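Local coordinates for uncharacterized protein (Legionella pneumophila subsp. pneumophila str. Philadelphia 1, PDB 4RXV) that is of unknown function, its N-terminal part belonging to the RavJ peptidase family of the papain-like CA clan, which suggests a cysteine-protease-type fold, at residues A3-P6 with Q7-Q10. Residues are numbered along the deposited sequence; the frame is centred on the assembly and turned at random.
Sequences AIAP and QQIQ
Ile4 and Ile9 meet where the N-terminal loop runs into helix 6-14, the end of one branch, Ile4 CD1, lying 3.8 Å from Ile9 CG1 with the two side chains at about a right angle. In Ile4, CG1 stands anti to the backbone N (chi1 -171°) and the chain runs on extended, which carries CD1 forward over the first turn; along the way CG1 passes 3.9 Å from Gln8 CB. Helix 117-122 borders this apolar patch, Ile4 touching Gln118 and the buried Ile9 packing on Ile119.

Backbone bonds start the helix, the first of the chain, whose residues 7-10 lie at the surface near the start of the RavJ peptidase domain. Ala5 occupies the N-cap position, directly before Pro6 in the first turn, where the proline nitrogen has no hydrogen to offer. The carbonyl O of Ala5 accepts Ile9 N at 3.2 Å in a nearly straight bond (161°) and, more weakly, Gln8 N; Gln10 N binds Pro6 O at 2.8 Å.

Polar contacts centre on the Gln8 amide. Its chain is bent at chi2 (59°), folding the amide back toward the cap, so that OE1 receives a hydrogen bond from a water at 2.6 Å. That water in turn accepts Ala5 N at 2.9 Å, bridging the N-cap backbone to the side chain. Held from its other end, the same amide gives NE2 to Gln7 OE1 at 3.1 Å, the donor tilted out of the acceptor's carbonyl plane.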
# COMPACT_ATOMS: atom_id res chain seq x y z
N ALA A 3 17.32 -3.81 15.77
CA ALA A 3 16.21 -3.01 15.27
C ALA A 3 15.05 -3.91 14.88
O ALA A 3 15.13 -5.13 14.96
CB ALA A 3 16.67 -2.23 14.07
N ILE A 4 13.94 -3.30 14.46
CA ILE A 4 12.81 -4.07 13.99
C ILE A 4 13.19 -4.83 12.71
O ILE A 4 13.86 -4.30 11.83
CB ILE A 4 11.56 -3.17 13.76
CG1 ILE A 4 10.33 -4.03 13.49
CG2 ILE A 4 11.80 -2.14 12.66
CD1 ILE A 4 9.01 -3.28 13.47
N ALA A 5 12.80 -6.10 12.66
CA ALA A 5 13.12 -6.99 11.55
C ALA A 5 12.05 -6.99 10.47
O ALA A 5 10.87 -6.77 10.79
CB ALA A 5 13.28 -8.41 12.09
N PRO A 6 12.42 -7.33 9.23
CA PRO A 6 11.42 -7.47 8.18
C PRO A 6 10.24 -8.36 8.60
O PRO A 6 9.09 -8.03 8.29
CB PRO A 6 12.23 -8.05 7.02
CG PRO A 6 13.60 -7.46 7.20
CD PRO A 6 13.79 -7.47 8.70
N GLN A 7 10.47 -9.44 9.32
CA GLN A 7 9.37 -10.33 9.71
C GLN A 7 8.30 -9.60 10.53
O GLN A 7 7.11 -9.82 10.33
CB GLN A 7 9.89 -11.53 10.52
CG GLN A 7 8.77 -12.44 11.03
CD GLN A 7 9.28 -13.54 11.93
OE1 GLN A 7 9.70 -13.28 13.06
NE2 GLN A 7 9.25 -14.77 11.45
N GLN A 8 8.73 -8.77 11.49
CA GLN A 8 7.77 -8.04 12.32
C GLN A 8 7.04 -6.95 11.53
O GLN A 8 5.90 -6.67 11.81
CB GLN A 8 8.42 -7.45 13.58
CG GLN A 8 8.50 -8.42 14.77
CD GLN A 8 9.27 -9.67 14.44
OE1 GLN A 8 10.48 -9.62 14.19
NE2 GLN A 8 8.58 -10.80 14.44
N ILE A 9 7.73 -6.34 10.57
CA ILE A 9 7.09 -5.34 9.71
C ILE A 9 6.02 -6.05 8.87
O ILE A 9 4.86 -5.58 8.75
CB ILE A 9 8.11 -4.62 8.83
CG1 ILE A 9 9.13 -3.88 9.70
CG2 ILE A 9 7.39 -3.65 7.88
CD1 ILE A 9 10.25 -3.25 8.92
N GLN A 10 6.37 -7.19 8.30
CA GLN A 10 5.42 -7.95 7.51
C GLN A 10 4.22 -8.38 8.35
O GLN A 10 3.08 -8.31 7.90
CB GLN A 10 6.11 -9.15 6.88
CG GLN A 10 5.23 -10.00 6.00
CD GLN A 10 6.03 -11.08 5.33
OE1 GLN A 10 6.52 -10.93 4.21
NE2 GLN A 10 6.24 -12.15 6.05
O HOH W 1 11.65 -7.40 14.98